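TetR family transcription regulator (Marinobacter aquaeolei, PDB 3PAS) probably binds cis-regulatory DNA through an N-terminal helix-turn-helix domain and acts as a transcription factor of the TetR family. Local coordinates at residues V18-V21 / A22-F26; K52-L55 / L56-T59; L97-P100 / E101-R104; A113-P117 / E118-R122. All blocks are in the same frame, centred on the assembly; numbering follows the deposited sequence. Where two conformers were deposited one is given.

Contact 1 (V18-V21 / A22-F26); sequences VREV and ADHGF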
# COMPACT_ATOMS: atom_id res chain seq x y z
N VAL B 18 12.69 -3.51 -16.74
CA VAL B 18 11.58 -3.96 -15.85
C VAL B 18 12.04 -5.07 -14.88
O VAL B 18 11.86 -4.92 -13.69
CB VAL B 18 10.37 -4.48 -16.62
CG1 VAL B 18 9.34 -5.14 -15.61
CG2 VAL B 18 9.72 -3.33 -17.42
N ARG B 19 12.66 -6.15 -15.39
CA ARG B 19 13.10 -7.24 -14.54
C ARG B 19 14.16 -6.89 -13.52
O ARG B 19 14.02 -7.25 -12.33
CB ARG B 19 13.60 -8.46 -15.36
CG ARG B 19 12.54 -9.08 -16.22
CD ARG B 19 12.98 -10.43 -16.78
NE ARG B 19 14.27 -10.39 -17.47
CZ ARG B 19 14.46 -9.99 -18.72
NH1 ARG B 19 13.44 -9.58 -19.45
NH2 ARG B 19 15.67 -10.01 -19.25
N GLU B 20 15.21 -6.18 -13.95
CA GLU B 20 16.31 -5.87 -13.08
C GLU B 20 15.91 -4.88 -12.00
O GLU B 20 16.27 -5.05 -10.81
CB GLU B 20 17.50 -5.38 -13.90
CG GLU B 20 18.10 -6.44 -14.76
CD GLU B 20 18.74 -7.57 -13.96
OE1 GLU B 20 19.65 -7.27 -13.16
OE2 GLU B 20 18.33 -8.74 -14.15
N VAL B 21 15.15 -3.85 -12.36
CA VAL B 21 14.72 -2.87 -11.36
C VAL B 21 13.69 -3.50 -10.41
O VAL B 21 13.76 -3.28 -9.17
CB VAL B 21 14.20 -1.59 -11.99
CG1 VAL B 21 13.56 -0.67 -10.92
CG2 VAL B 21 15.33 -0.86 -12.77
N ALA B 22 12.76 -4.28 -10.97
CA ALA B 22 11.75 -4.91 -10.13
C ALA B 22 12.48 -5.82 -9.13
O ALA B 22 12.12 -5.86 -7.97
CB ALA B 22 10.68 -5.70 -10.97
N ASP B 23 13.50 -6.54 -9.56
CA ASP B 23 14.23 -7.42 -8.65
C ASP B 23 15.22 -6.76 -7.70
O ASP B 23 15.32 -7.18 -6.53
CB ASP B 23 15.01 -8.45 -9.42
CG ASP B 23 14.13 -9.52 -10.06
OD1 ASP B 23 12.88 -9.47 -9.95
OD2 ASP B 23 14.73 -10.41 -10.70
N HIS B 24 15.96 -5.75 -8.17
CA HIS B 24 17.10 -5.20 -7.42
C HIS B 24 17.04 -3.69 -7.14
O HIS B 24 17.87 -3.17 -6.40
CB HIS B 24 18.41 -5.55 -8.15
CG HIS B 24 18.55 -7.02 -8.43
ND1 HIS B 24 18.27 -7.57 -9.66
CD2 HIS B 24 18.93 -8.04 -7.63
CE1 HIS B 24 18.48 -8.88 -9.61
NE2 HIS B 24 18.87 -9.19 -8.39
N GLY B 25 16.05 -2.99 -7.68
CA GLY B 25 15.89 -1.53 -7.46
C GLY B 25 16.77 -0.74 -8.43
O GLY B 25 17.59 -1.32 -9.19
N PHE B 26 16.59 0.57 -8.44
CA PHE B 26 17.32 1.43 -9.41
C PHE B 26 18.82 1.52 -9.24
O PHE B 26 19.59 1.38 -10.20
CB PHE B 26 16.76 2.86 -9.35
CG PHE B 26 15.39 3.01 -9.94
CD1 PHE B 26 15.16 2.68 -11.27
CD2 PHE B 26 14.33 3.52 -9.19
CE1 PHE B 26 13.90 2.82 -11.84
CE2 PHE B 26 13.09 3.67 -9.73
CZ PHE B 26 12.86 3.33 -11.07
O HOH W 1 17.79 -10.37 -12.15

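Contact 2 (K52-L55 / L56-T59); sequences KEQL and LLAT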
# COMPACT_ATOMS: atom_id res chain seq x y z
N LYS B 52 21.23 5.77 -18.77
CA LYS B 52 20.33 5.11 -17.86
C LYS B 52 19.07 5.93 -17.66
O LYS B 52 17.94 5.41 -17.71
CB LYS B 52 21.04 4.88 -16.55
CG LYS B 52 20.23 4.15 -15.50
CD LYS B 52 21.09 3.85 -14.27
CE LYS B 52 20.23 3.29 -13.12
NZ LYS B 52 21.01 3.03 -11.89
N GLU B 53 19.23 7.22 -17.47
CA GLU B 53 18.08 8.09 -17.22
C GLU B 53 16.99 7.89 -18.27
O GLU B 53 15.79 7.70 -17.96
CB GLU B 53 18.53 9.56 -17.19
CG GLU B 53 17.36 10.53 -17.28
CD GLU B 53 17.77 12.00 -17.07
OE1 GLU B 53 18.97 12.30 -16.98
OE2 GLU B 53 16.88 12.86 -17.00
N GLN B 54 17.40 7.96 -19.53
CA GLN B 54 16.48 7.86 -20.64
C GLN B 54 15.87 6.46 -20.78
O GLN B 54 14.69 6.32 -21.12
CB GLN B 54 17.11 8.33 -21.95
CG GLN B 54 17.68 9.79 -21.90
CD GLN B 54 16.66 10.84 -21.38
OE1 GLN B 54 15.45 10.68 -21.53
NE2 GLN B 54 17.16 11.91 -20.76
N LEU B 55 16.64 5.44 -20.46
CA LEU B 55 16.12 4.06 -20.49
C LEU B 55 15.09 3.81 -19.39
O LEU B 55 14.02 3.23 -19.64
CB LEU B 55 17.27 3.08 -20.36
CG LEU B 55 16.84 1.59 -20.36
CD1 LEU B 55 15.85 1.22 -21.50
CD2 LEU B 55 18.11 0.73 -20.43
N LEU B 56 15.37 4.31 -18.20
CA LEU B 56 14.40 4.22 -17.09
C LEU B 56 13.07 4.92 -17.42
O LEU B 56 12.00 4.39 -17.13
CB LEU B 56 15.00 4.79 -15.82
CG LEU B 56 16.22 4.12 -15.19
CD1 LEU B 56 16.63 4.83 -13.87
CD2 LEU B 56 16.09 2.58 -14.95
N LEU B 57 13.13 6.10 -18.02
CA LEU B 57 11.95 6.83 -18.43
C LEU B 57 11.18 6.08 -19.52
O LEU B 57 9.97 5.93 -19.41
CB LEU B 57 12.28 8.23 -18.94
CG LEU B 57 11.11 9.19 -19.18
CD1 LEU B 57 10.09 9.23 -17.99
CD2 LEU B 57 11.69 10.58 -19.49
N ALA B 58 11.88 5.66 -20.58
CA ALA B 58 11.27 4.90 -21.68
C ALA B 58 10.59 3.62 -21.14
O ALA B 58 9.54 3.19 -21.64
CB ALA B 58 12.33 4.55 -22.79
N THR B 59 11.22 2.99 -20.16
CA THR B 59 10.70 1.79 -19.54
C THR B 59 9.42 2.13 -18.77
O THR B 59 8.45 1.38 -18.79
CB THR B 59 11.75 1.08 -18.61
OG1 THR B 59 12.91 0.68 -19.39
CG2 THR B 59 11.18 -0.23 -17.99

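Contact 3 (L97-P100 / E101-R104); sequences LERP and ELFR. With ACT (acetate ion), chain M.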
# COMPACT_ATOMS: atom_id res chain seq x y z
N LEU B 97 -1.39 -10.41 -12.02
CA LEU B 97 -1.13 -11.82 -11.73
C LEU B 97 -0.10 -12.45 -12.69
O LEU B 97 0.75 -13.23 -12.25
CB LEU B 97 -2.41 -12.67 -11.75
CG LEU B 97 -3.39 -12.39 -10.60
CD1 LEU B 97 -4.70 -13.20 -10.86
CD2 LEU B 97 -2.80 -12.70 -9.19
N GLU B 98 -0.14 -12.07 -13.95
CA GLU B 98 0.74 -12.64 -14.96
C GLU B 98 2.07 -11.90 -15.08
O GLU B 98 3.11 -12.54 -15.32
CB GLU B 98 0.03 -12.69 -16.31
CG GLU B 98 -1.25 -13.55 -16.29
CD GLU B 98 -1.00 -15.06 -16.28
OE1 GLU B 98 -0.49 -15.59 -17.30
OE2 GLU B 98 -1.35 -15.74 -15.28
N ARG B 99 2.05 -10.58 -14.91
CA ARG B 99 3.21 -9.74 -15.08
C ARG B 99 3.34 -8.77 -13.90
O ARG B 99 3.31 -7.53 -14.06
CB ARG B 99 3.11 -9.01 -16.42
CG ARG B 99 2.98 -9.97 -17.59
CD ARG B 99 3.87 -9.55 -18.74
NE ARG B 99 5.19 -9.27 -18.22
CZ ARG B 99 6.10 -8.56 -18.86
NH1 ARG B 99 5.82 -8.10 -20.07
NH2 ARG B 99 7.25 -8.35 -18.32
N PRO B 100 3.50 -9.33 -12.69
CA PRO B 100 3.55 -8.43 -11.53
C PRO B 100 4.76 -7.46 -11.60
O PRO B 100 4.76 -6.38 -10.99
CB PRO B 100 3.70 -9.40 -10.37
CG PRO B 100 4.25 -10.60 -10.92
CD PRO B 100 3.74 -10.72 -12.30
N GLU B 101 5.80 -7.85 -12.32
CA GLU B 101 6.97 -6.96 -12.50
C GLU B 101 6.61 -5.61 -13.14
O GLU B 101 7.26 -4.58 -12.88
CB GLU B 101 8.07 -7.70 -13.29
CG GLU B 101 7.67 -8.07 -14.73
CD GLU B 101 6.93 -9.41 -14.91
OE1 GLU B 101 6.41 -9.99 -13.94
OE2 GLU B 101 6.88 -9.87 -16.06
N LEU B 102 5.55 -5.58 -13.96
CA LEU B 102 5.09 -4.32 -14.55
C LEU B 102 4.54 -3.40 -13.44
O LEU B 102 4.85 -2.22 -13.37
CB LEU B 102 3.99 -4.58 -15.57
CG LEU B 102 4.29 -5.31 -16.87
CD1 LEU B 102 2.91 -5.45 -17.63
CD2 LEU B 102 5.37 -4.53 -17.75
N PHE B 103 3.69 -3.94 -12.58
CA PHE B 103 3.20 -3.18 -11.42
C PHE B 103 4.35 -2.73 -10.50
O PHE B 103 4.34 -1.62 -9.99
CB PHE B 103 2.28 -4.06 -10.55
CG PHE B 103 0.86 -4.22 -11.05
CD1 PHE B 103 0.52 -4.03 -12.38
CD2 PHE B 103 -0.15 -4.62 -10.16
CE1 PHE B 103 -0.80 -4.22 -12.83
CE2 PHE B 103 -1.45 -4.78 -10.60
CZ PHE B 103 -1.76 -4.58 -11.95
N ARG B 104 5.31 -3.62 -10.25
CA ARG B 104 6.43 -3.27 -9.35
C ARG B 104 7.31 -2.16 -9.95
O ARG B 104 7.68 -1.21 -9.24
CB ARG B 104 7.25 -4.51 -9.05
CG ARG B 104 8.36 -4.30 -8.08
CD ARG B 104 8.59 -5.58 -7.29
NE ARG B 104 8.79 -5.22 -5.90
CZ ARG B 104 7.83 -4.76 -5.09
NH1 ARG B 104 6.57 -4.59 -5.53
NH2 ARG B 104 8.12 -4.46 -3.83
C ACT M . 3.16 -6.73 -6.90
O ACT M . 3.16 -7.72 -6.13
OXT ACT M . 4.28 -6.21 -7.09
CH3 ACT M . 1.91 -6.20 -7.53
O HOH W 2 5.65 -12.29 -16.16

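Contact 4 (A113-P117 / E118-R122); sequences AWMTP and EIQAR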
# COMPACT_ATOMS: atom_id res chain seq x y z
N ALA B 113 12.69 9.53 -6.97
CA ALA B 113 13.04 10.87 -7.43
C ALA B 113 12.99 11.03 -8.94
O ALA B 113 13.02 12.17 -9.41
CB ALA B 113 14.42 11.27 -6.90
N TRP B 114 12.93 9.94 -9.72
CA TRP B 114 12.76 10.07 -11.18
C TRP B 114 11.39 10.58 -11.57
O TRP B 114 11.18 10.99 -12.71
CB TRP B 114 12.98 8.72 -11.93
CG TRP B 114 14.32 8.17 -11.76
CD1 TRP B 114 14.67 7.10 -11.03
CD2 TRP B 114 15.52 8.68 -12.35
NE1 TRP B 114 16.03 6.90 -11.09
CE2 TRP B 114 16.57 7.87 -11.89
CE3 TRP B 114 15.80 9.76 -13.17
CZ2 TRP B 114 17.90 8.09 -12.26
CZ3 TRP B 114 17.11 9.98 -13.54
CH2 TRP B 114 18.15 9.14 -13.09
N MSE B 115 10.43 10.48 -10.67
CA MSE B 115 9.05 10.83 -10.97
C MSE B 115 8.88 12.34 -10.88
O MSE B 115 9.42 12.99 -9.99
CB MSE B 115 8.08 10.11 -10.00
CG MSE B 115 6.62 10.32 -10.33
SE MSE B 115 6.16 9.48 -12.02
CE MSE B 115 4.22 9.83 -11.92
N THR B 116 8.12 12.90 -11.83
CA THR B 116 7.83 14.32 -11.85
C THR B 116 6.34 14.54 -12.18
O THR B 116 5.69 13.67 -12.78
CB THR B 116 8.66 15.06 -12.91
OG1 THR B 116 8.21 14.69 -14.22
CG2 THR B 116 10.21 14.80 -12.78
N PRO B 117 5.79 15.72 -11.81
CA PRO B 117 4.42 16.06 -12.21
C PRO B 117 4.15 16.01 -13.71
O PRO B 117 3.04 15.69 -14.13
CB PRO B 117 4.26 17.50 -11.70
CG PRO B 117 5.22 17.58 -10.52
CD PRO B 117 6.39 16.74 -10.92
N GLU B 118 5.15 16.34 -14.53
CA GLU B 118 5.01 16.29 -15.98
C GLU B 118 4.80 14.84 -16.48
O GLU B 118 4.05 14.59 -17.43
CB GLU B 118 6.30 16.85 -16.60
CG GLU B 118 6.37 16.94 -18.16
CD GLU B 118 7.82 16.80 -18.69
OE1 GLU B 118 8.39 15.69 -18.55
OE2 GLU B 118 8.38 17.78 -19.25
N ILE B 119 5.50 13.89 -15.87
CA ILE B 119 5.37 12.47 -16.25
C ILE B 119 3.94 11.99 -15.89
O ILE B 119 3.25 11.41 -16.73
CB ILE B 119 6.45 11.62 -15.61
CG1 ILE B 119 7.84 12.01 -16.19
CG2 ILE B 119 6.18 10.10 -15.86
CD1 ILE B 119 9.00 11.46 -15.40
N GLN B 120 3.54 12.29 -14.66
CA GLN B 120 2.20 12.08 -14.13
C GLN B 120 1.16 12.59 -15.09
O GLN B 120 0.29 11.85 -15.49
CB GLN B 120 2.04 12.84 -12.83
CG GLN B 120 0.64 12.86 -12.23
CD GLN B 120 0.56 12.03 -11.00
OE1 GLN B 120 1.10 10.92 -10.94
NE2 GLN B 120 -0.11 12.56 -9.99
N ALA B 121 1.30 13.85 -15.51
CA ALA B 121 0.37 14.50 -16.43
C ALA B 121 0.30 13.76 -17.75
O ALA B 121 -0.81 13.58 -18.31
CB ALA B 121 0.77 15.98 -16.67
N ARG B 122 1.46 13.32 -18.25
CA ARG B 122 1.48 12.57 -19.52
C ARG B 122 0.65 11.26 -19.42
O ARG B 122 -0.08 10.91 -20.33
CB ARG B 122 2.93 12.29 -19.95
CG ARG B 122 3.10 11.55 -21.29
CD ARG B 122 2.93 10.02 -21.13
NE ARG B 122 3.48 9.26 -22.25
CZ ARG B 122 3.36 7.94 -22.43
NH1 ARG B 122 2.69 7.20 -21.55
NH2 ARG B 122 3.90 7.37 -23.50

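Contact 1 (V18-V21 / A22-F26)
V21 and F26 meet at the end of helix 5-24, the first helix of the TetR-type DNA-binding domain, where the chain leaves its last turn. Backbone bonds are the main polar link. The amides of A22, D23, H24 and G25 donate to the carbonyls four residues earlier, and the last of these, G25 N to V21 O at 2.7 Å, belongs to the residue where helical geometry ends: G25 has a positive phi of 84°, which turns the chain out of the helix toward F26.

Polar side chains add little. The H24 ring lies alongside the E20 side chain, both pointing the same way, with ring and carboxylate planes 34° apart. H24 ND1 makes a weak bond to E20 O at 3.4 Å, in addition to the H24 N bond to the same oxygen at 2.7 Å. A water donates to E20 OE2 at 2.6 Å and, weakly, to D23 OD2, linking two carboxylates of like charge.

The apolar part is a CH-pi contact. With CG1 anti to the backbone N (chi1 171°), V21 lays this methyl over one face of the F26 ring, 3.9 Å from its centroid and toward the rim at CE1, 3.6 Å away. T29 and Y105 also touch V21, while W114 meets F26 edge-to-face.

The chemistry is thus divided by side: two carboxylates sharing one water and an exposed imidazole on one flank, and on the other a V21-F26 pair that spans the helix end on the side facing helices 52-76 and 100-110.

Contact 2 (K52-L55 / L56-T59)
Helix 52-76, which in TetR-family proteins runs from the DNA-binding domain into the regulatory domain, begins with this contact: L56 packs back on K52, and T59 bonds back to L55. Its first full turns are regular, each amide from L56 to T59 donating to the carbonyl four residues before; L56 N to K52 O, at 2.8 Å, is the straightest (174° at the hydrogen).

L55 O accepts twice. T59 N reaches it at 2.9 Å and T59 OG1 at 2.8 Å, from opposite faces of the carbonyl plane, the hydroxyl lying well above that plane. The T59 chi1 of -61° sets OG1 beside its own backbone N, the position from which it can fold back on the preceding turn, and L55 CD1 lies 3.7 Å from OG1. A valine in place of T59 would keep the amide bond but is likely to cost L55 O its second donor.

The fully extended K52 chain passes L56, with CG and CE each 4.0 Å from L56 CD1. Beyond this, K52 NZ bonds to the carbonyls of T29 and F26; the methylenes pack on L56, and the ammonium is held by those two carbonyls.

The buried threonine hydroxyl therefore finds its partner inside the helix, while T59 packs on L14, T17 and V18 of helix 5-24, its CG2 methyl meeting V18.

Contact 3 (L97-P100 / E101-R104)
R99 and E101 form a salt bridge at the junction of helices 81-98 and 100-110. In one of two R99 conformers, NE and NH2 grip the same oxygen side-on, at 2.8 Å and 2.7 Å from E101 OE2. This oxygen lies close to the guanidinium plane, but the carboxylate is turned 49° from it: NE comes from above the carboxylate plane and NH2 on the anti side. E101 CG sits between its backbone N and carbonyl carbon (chi1 64°), folding the acid back over the preceding residues. A water donating to E101 OE2 and to E98 O, 2.7 Å from each, joins the site to the previous helix, and R99 NH2 has a second acidic partner in E15.

Backbone bonds start the new helix: L102 N to R99 O at 3.0 Å and R104 N to P100 O at 2.9 Å. L102 CG lies over the centre of one guanidinium face, while L102 CD1 packs on R99 CB at 3.8 Å. R104 NH1 bonds weakly to an acetate ion, probably from the crystallisation liquor.

Shared between E101 and E15, the guanidinium charge probably lessens their repulsion and, in this conformer, ties the junction to helix 5-24.

Contact 4 (A113-P117 / E118-R122)
T116 crosses I119 at about a right angle at the start of helix 117-126, where T116 is the N-cap. Its hydroxyl lies between its own backbone N and carbonyl carbon (chi1 70°), and from there OG1 accepts from I119 N at 3.3 Å, with an N-H...O angle of 156°. The same amide has a weak, strongly bent bond to T116 O. Further along the first turn, Q120 N donates almost straight to T116 O at 3.2 Å, and A121 N donates to P117 O. An alanine at T116 would remove the hydroxyl and probably leave I119 N with just that weak bond at the helix start.

The I119 side chain reaches the incoming loop with both branches. CG1 approaches T116 OG1 at 3.3 Å, and CD1 extends past it to the carbonyl W114 O. Its other branch, CG2, faces the selenium of M115, built as selenomethionine, with SE 3.9 Å away; these two side chains meet at a slant. Bent at chi2, M115 then runs at about a right angle to Q120.

I119 is the buried member of the group: beyond the cap it packs on F109 of helix 100-110 and on L57, F60 and Y61 of helix 52-76. M115 also touches F109, so the loop and the first helical turn share this aromatic neighbour. On the more exposed side, the M115 chain ends with its terminal methyl CE 3.4 Å from the side-chain oxygen Q120 OE1.

Each contact lies within one continuous stretch, so none encloses a long loop; from the N terminus they follow in series, without nesting or crossing. Contact 1 ends helix 5-24 and contact 2 begins helix 52-76, and they touch where V21 and F26 pack on L56, joining two parts of the DNA-binding domain. Contact 3 turns helix 81-98 into helix 100-110 and meets contact 1 where A22 lies against E101 and R104. Contact 4 opens helix 117-126, and its W114 packs on E53 and L56 of contact 2. Contacts 3 and 4 thus bring the C-terminal region against the DNA-binding domain at separate places, their centres about 21 Å apart.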